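Local coordinates for protein paraflagellar rod component (Trypanosoma cruzi, PDB 6XYB) that is of unknown function but binds magnesium ions shared among four copies of itself and is probably a component of the paraflagellar rod, at residues A11-P16 with L75-V80; S98-D103 with D109-F114. All blocks are in the same frame, centred on the assembly; numbering follows the deposited sequence. Where two conformers were deposited one is given.

Contact 1 (A11-P16 with L75-V80)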
loop_
_atom_site.group_PDB
_atom_site.type_symbol
_atom_site.label_atom_id
_atom_site.label_comp_id
_atom_site.label_asym_id
_atom_site.label_seq_id
_atom_site.Cartn_x
_atom_site.Cartn_y
_atom_site.Cartn_z
ATOM N N ALA C 11 4.352 -8.526 8.702
ATOM C CA ALA C 11 5.209 -9.683 8.407
ATOM C C ALA C 11 6.581 -9.135 8.000
ATOM O O ALA C 11 6.643 -8.347 7.036
ATOM C CB ALA C 11 4.614 -10.497 7.313
ATOM N N THR C 12 7.620 -9.646 8.661
ATOM C CA THR C 12 9.000 -9.318 8.365
ATOM C C THR C 12 9.679 -10.600 7.924
ATOM O O THR C 12 9.454 -11.629 8.518
ATOM C CB THR C 12 9.670 -8.638 9.569
ATOM O OG1 THR C 12 8.982 -7.397 9.839
ATOM C CG2 THR C 12 11.121 -8.324 9.256
ATOM N N PHE C 13 10.489 -10.476 6.907
ATOM C CA PHE C 13 11.323 -11.552 6.363
ATOM C C PHE C 13 12.751 -11.026 6.171
ATOM O O PHE C 13 12.916 -9.870 5.837
ATOM C CB PHE C 13 10.819 -11.945 4.995
ATOM C CG PHE C 13 9.390 -12.306 4.954
ATOM C CD1 PHE C 13 8.936 -13.585 5.139
ATOM C CD2 PHE C 13 8.453 -11.332 4.705
ATOM C CE1 PHE C 13 7.585 -13.893 5.162
ATOM C CE2 PHE C 13 7.099 -11.632 4.682
ATOM C CZ PHE C 13 6.654 -12.907 4.920
ATOM N N ASN C 14 13.813 -11.836 6.362
ATOM C CA ASN C 14 13.859 -13.158 6.945
ATOM C C ASN C 14 14.666 -13.113 8.231
ATOM O O ASN C 14 15.544 -12.261 8.384
ATOM C CB ASN C 14 14.469 -14.136 5.939
ATOM C CG ASN C 14 13.450 -14.564 4.905
ATOM O OD1 ASN C 14 12.439 -15.158 5.243
ATOM N ND2 ASN C 14 13.680 -14.246 3.644
ATOM N N PRO C 15 14.440 -14.057 9.177
ATOM C CA PRO C 15 13.463 -15.122 8.998
ATOM C C PRO C 15 12.038 -14.607 9.176
ATOM O O PRO C 15 11.837 -13.469 9.637
ATOM C CB PRO C 15 13.798 -16.129 10.103
ATOM C CG PRO C 15 14.438 -15.273 11.183
ATOM C CD PRO C 15 15.112 -14.114 10.477
ATOM N N PRO C 16 11.041 -15.410 8.745
ATOM C CA PRO C 16 9.645 -14.977 8.699
ATOM C C PRO C 16 9.052 -14.829 10.100
ATOM O O PRO C 16 8.968 -15.774 10.880
ATOM C CB PRO C 16 8.886 -16.009 7.881
ATOM C CG PRO C 16 9.864 -17.139 7.609
ATOM C CD PRO C 16 11.230 -16.735 8.135
ATOM N N LEU C 75 8.218 -15.428 -3.737
ATOM C CA LEU C 75 6.998 -16.184 -4.058
ATOM C C LEU C 75 6.320 -16.665 -2.764
ATOM O O LEU C 75 5.089 -16.608 -2.654
ATOM C CB LEU C 75 7.411 -17.391 -4.919
ATOM C CG LEU C 75 6.263 -18.322 -5.283
ATOM C CD1 LEU C 75 5.182 -17.576 -6.071
ATOM C CD2 LEU C 75 6.769 -19.505 -6.100
ATOM N N HIS C 76 7.101 -17.150 -1.801
ATOM C CA HIS C 76 6.511 -17.680 -0.557
ATOM C C HIS C 76 5.932 -16.521 0.273
ATOM O O HIS C 76 4.939 -16.737 1.006
ATOM C CB HIS C 76 7.520 -18.562 0.178
ATOM C CG HIS C 76 7.580 -19.935 -0.405
ATOM N ND1 HIS C 76 8.173 -20.200 -1.631
ATOM C CD2 HIS C 76 7.044 -21.105 0.021
ATOM C CE1 HIS C 76 8.064 -21.502 -1.912
ATOM N NE2 HIS C 76 7.369 -22.085 -0.919
ATOM N N LYS C 77 6.521 -15.329 0.173
ATOM C CA LYS C 77 6.008 -14.157 0.890
ATOM C C LYS C 77 4.601 -13.845 0.310
ATOM O O LYS C 77 3.680 -13.633 1.064
ATOM C CB LYS C 77 6.940 -12.976 0.674
ATOM C CG LYS C 77 8.310 -13.146 1.285
ATOM C CD LYS C 77 9.208 -11.976 1.064
ATOM C CE LYS C 77 10.686 -12.309 1.211
ATOM N NZ LYS C 77 11.546 -11.152 0.851
ATOM N N SER C 78 4.420 -13.866 -1.022
ATOM C CA SER C 78 3.113 -13.621 -1.665
ATOM C C SER C 78 2.116 -14.643 -1.117
ATOM O O SER C 78 0.982 -14.296 -0.847
ATOM C CB SER C 78 3.267 -13.730 -3.176
ATOM O OG SER C 78 4.133 -12.728 -3.708
ATOM N N ALA C 79 2.530 -15.907 -1.050
ATOM C CA ALA C 79 1.639 -16.963 -0.545
ATOM C C ALA C 79 1.227 -16.706 0.920
ATOM O O ALA C 79 0.095 -16.945 1.276
ATOM C CB ALA C 79 2.333 -18.311 -0.670
ATOM N N VAL C 80 2.134 -16.318 1.764
ATOM C CA VAL C 80 1.793 -16.028 3.193
ATOM C C VAL C 80 0.778 -14.889 3.228
ATOM O O VAL C 80 -0.242 -14.942 3.952
ATOM C CB VAL C 80 3.037 -15.637 3.985
ATOM C CG1 VAL C 80 2.659 -15.073 5.336
ATOM C CG2 VAL C 80 3.991 -16.824 4.129
#

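Contact 2 (S98-D103 with D109-F114). With MG (magnesium ion), chain H; MG (magnesium ion), chain G.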
loop_
_atom_site.group_PDB
_atom_site.type_symbol
_atom_site.label_atom_id
_atom_site.label_comp_id
_atom_site.label_asym_id
_atom_site.label_seq_id
_atom_site.Cartn_x
_atom_site.Cartn_y
_atom_site.Cartn_z
ATOM N N SER C 98 -2.436 -1.838 2.449
ATOM C CA SER C 98 -1.169 -2.536 2.721
ATOM C C SER C 98 -0.019 -1.573 2.404
ATOM O O SER C 98 -0.130 -0.738 1.551
ATOM C CB SER C 98 -1.010 -3.791 1.901
ATOM O OG SER C 98 0.186 -4.504 2.148
ATOM N N ASN C 99 1.137 -1.782 3.025
ATOM C CA ASN C 99 2.379 -1.053 2.674
ATOM C C ASN C 99 3.584 -1.918 3.017
ATOM O O ASN C 99 3.467 -2.841 3.778
ATOM C CB ASN C 99 2.393 0.343 3.317
ATOM C CG ASN C 99 2.266 0.433 4.802
ATOM O OD1 ASN C 99 1.187 0.590 5.356
ATOM N ND2 ASN C 99 3.375 0.261 5.467
ATOM N N SER C 100 4.680 -1.598 2.420
ATOM C CA SER C 100 5.908 -2.345 2.707
ATOM C C SER C 100 7.125 -1.432 2.587
ATOM O O SER C 100 7.126 -0.413 1.865
ATOM C CB SER C 100 6.002 -3.559 1.801
ATOM O OG SER C 100 5.775 -3.232 0.429
ATOM N N ILE C 101 8.171 -1.847 3.306
ATOM C CA ILE C 101 9.499 -1.217 3.176
ATOM C C ILE C 101 10.576 -2.308 3.131
ATOM O O ILE C 101 10.314 -3.439 3.609
ATOM C CB ILE C 101 9.799 -0.239 4.313
ATOM C CG1 ILE C 101 9.711 -0.941 5.659
ATOM C CG2 ILE C 101 8.868 0.924 4.295
ATOM C CD1 ILE C 101 10.103 -0.091 6.875
ATOM N N ARG C 102 11.767 -1.936 2.681
ATOM C CA ARG C 102 12.954 -2.806 2.819
ATOM C C ARG C 102 14.040 -2.028 3.509
ATOM O O ARG C 102 14.254 -0.880 3.107
ATOM C CB ARG C 102 13.402 -3.344 1.468
ATOM C CG ARG C 102 14.564 -4.300 1.625
ATOM C CD ARG C 102 14.803 -5.085 0.354
ATOM N NE ARG C 102 15.873 -6.056 0.531
ATOM C CZ ARG C 102 17.167 -5.748 0.650
ATOM N NH1 ARG C 102 17.593 -4.493 0.559
ATOM N NH2 ARG C 102 18.058 -6.701 0.831
ATOM N N ASP C 103 14.761 -2.696 4.392
ATOM C CA ASP C 103 15.866 -2.101 5.183
ATOM C C ASP C 103 17.146 -2.656 4.572
ATOM O O ASP C 103 17.365 -3.887 4.629
ATOM C CB ASP C 103 15.647 -2.335 6.675
ATOM C CG ASP C 103 16.798 -1.845 7.543
ATOM O OD1 ASP C 103 17.914 -1.657 7.000
ATOM O OD2 ASP C 103 16.586 -1.716 8.757
ATOM N N ASP C 109 12.662 -7.173 4.872
ATOM C CA ASP C 109 11.511 -6.401 4.348
ATOM C C ASP C 109 10.322 -6.582 5.260
ATOM O O ASP C 109 10.187 -7.659 5.837
ATOM C CB ASP C 109 11.114 -6.740 2.922
ATOM C CG ASP C 109 10.839 -8.213 2.727
ATOM O OD1 ASP C 109 11.845 -8.970 2.615
ATOM O OD2 ASP C 109 9.642 -8.601 2.594
ATOM N N THR C 110 9.544 -5.523 5.441
ATOM C CA THR C 110 8.396 -5.564 6.330
ATOM C C THR C 110 7.162 -5.118 5.561
ATOM O O THR C 110 7.237 -4.011 5.002
ATOM C CB THR C 110 8.646 -4.680 7.562
ATOM O OG1 THR C 110 9.785 -5.214 8.258
ATOM C CG2 THR C 110 7.442 -4.635 8.471
ATOM N N THR C 111 6.073 -5.831 5.718
ATOM C CA THR C 111 4.823 -5.540 5.074
ATOM C C THR C 111 3.727 -5.483 6.123
ATOM O O THR C 111 3.615 -6.398 6.935
ATOM C CB THR C 111 4.507 -6.555 4.008
ATOM O OG1 THR C 111 5.530 -6.611 3.016
ATOM C CG2 THR C 111 3.137 -6.372 3.425
ATOM N N LYS C 112 2.905 -4.461 6.049
ATOM C CA LYS C 112 1.752 -4.294 6.894
ATOM C C LYS C 112 0.448 -4.449 6.082
ATOM O O LYS C 112 0.354 -4.018 4.951
ATOM C CB LYS C 112 1.846 -2.980 7.641
ATOM C CG LYS C 112 3.056 -3.037 8.551
ATOM C CD LYS C 112 3.104 -2.069 9.623
ATOM C CE LYS C 112 4.530 -1.923 10.086
ATOM N NZ LYS C 112 4.843 -2.994 11.073
ATOM N N LEU C 113 -0.517 -5.127 6.698
ATOM C CA LEU C 113 -1.843 -5.369 6.101
ATOM C C LEU C 113 -2.831 -4.831 7.147
ATOM O O LEU C 113 -2.802 -5.280 8.345
ATOM C CB LEU C 113 -2.033 -6.859 5.830
ATOM C CG LEU C 113 -1.120 -7.547 4.830
ATOM C CD1 LEU C 113 -1.220 -9.071 4.992
ATOM C CD2 LEU C 113 -1.492 -7.242 3.377
ATOM N N PHE C 114 -3.758 -3.996 6.722
ATOM C CA PHE C 114 -4.728 -3.408 7.660
ATOM C C PHE C 114 -6.147 -3.850 7.262
ATOM O O PHE C 114 -6.491 -3.847 6.076
ATOM C CB PHE C 114 -4.677 -1.874 7.560
ATOM C CG PHE C 114 -3.380 -1.286 7.996
ATOM C CD1 PHE C 114 -3.077 -1.188 9.330
ATOM C CD2 PHE C 114 -2.448 -0.918 7.051
ATOM C CE1 PHE C 114 -1.872 -0.649 9.758
ATOM C CE2 PHE C 114 -1.245 -0.332 7.473
ATOM C CZ PHE C 114 -0.956 -0.242 8.813
HETATM MG MG MG H . -0.373 0.398 -0.356
HETATM MG MG MG G . 7.059 0.773 -0.101
#

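Contact 1 (A11-P16 with L75-V80)
The aliphatic chain of Lys77 lies over one face of the Phe13 ring, and the two side chains run past each other in opposite directions, one coming from the helix and the other from the strand. CG of Lys77 sits 3.7 Å from the centroid of the Phe13 ring, only 3° off the ring normal, a CH-pi contact centred on the face. Further out, CD of Lys77 is over the inner margin of the ring, 3.8 Å from CD2 of Phe13, and CE of Lys77 reaches the root of the side chain, 3.8 Å from CB of Phe13. The lysine chain can span the ring in this way because it stays extended beyond CG, with chi2 at 180° and chi3 at -159°. Its ammonium group is carried past the aromatic ring to a salt bridge with Asp109 of the adjacent strand. Phe13 ends strand 6-13, and Lys77 stands in the first turns of helix 74-90, which packs across the antiparallel sheet; the pair is part of this helix-on-sheet layer, where Phe81, one turn further along the helix, also touches Phe13. Beyond the strand end, Asn14 brings ND2 to 4.3 Å from CE of Lys77, a loose contact at the margin. The same ND2 is hydrogen-bonded to the backbone oxygen of the modified cysteine at position 72, just ahead of the helix.

Contact 2 (S98-D103 with D109-F114)
Ser98 to Arg102 pair with Leu113 to Asp109 as the antiparallel arms of a beta hairpin, their axes 4.6 Å apart. Backbone bonds form two reciprocal pairs. Asn99 and Lys112 make one, in which Lys112 N gives the shorter bond, 2.8 Å to Asn99 O; Ile101 and Thr110 make the other, with both bonds at 2.9 Å between N of one residue and O of its partner.

One side chain joins the backbone bonding. With OG anti to the backbone N (chi1 -179°), the Ser98 hydroxyl lies within reach of the neighbouring strand and donates to Lys112 O at 2.8 Å. That oxygen also accepts from Asn99 N, and the two donors approach it from opposite faces of the carbonyl plane.

Side chains also meet on both faces. On the face carrying Ser98 and Ser100, CD2 of Leu113 meets OG of Ser98 at 3.4 Å. On the other face, OD1 of Asn99 lies in the plane of the Phe114 ring, at its edge, 3.4 Å from CE2 of Phe114; the amide and ring planes are 33° apart. This OD1 is hydrogen-bonded to Ser98 OG of the third subunit.

Metal bonds leave from the outer edge. Ser98 O and Ser100 O each bind a magnesium ion, at 2.2 and 2.3 Å, and the same oxygens of the other three subunits complete each set of four protein ligands.

Strand 93-103 borders the chain's sheet, while strand 108-117 lies between it and strand 6-13; helix 74-90 lies on the Asp109 side, and helix 74-90 of the third subunit on the side of Lys112 and Phe114.

The two contacts follow one another along the chain, 11-16 with 75-80 coming first, and their centres lie about 11 Å apart. Helix 74-90 leads on to strand 93-103, and strands 6-13 and 108-117 are neighbours in the one antiparallel sheet. Two polar links join the contacts: the Lys77-Asp109 salt bridge and a probable hydrogen bond between OG1 of Thr12 and OG1 of Thr110, 2.8 Å apart. Contact 1 joins helix to sheet, with the helix also meeting the second subunit, while contact 2 includes an outermost strand of the sheet, 93-103, where magnesium ions bridge four subunits. Both contacts touch the second subunit.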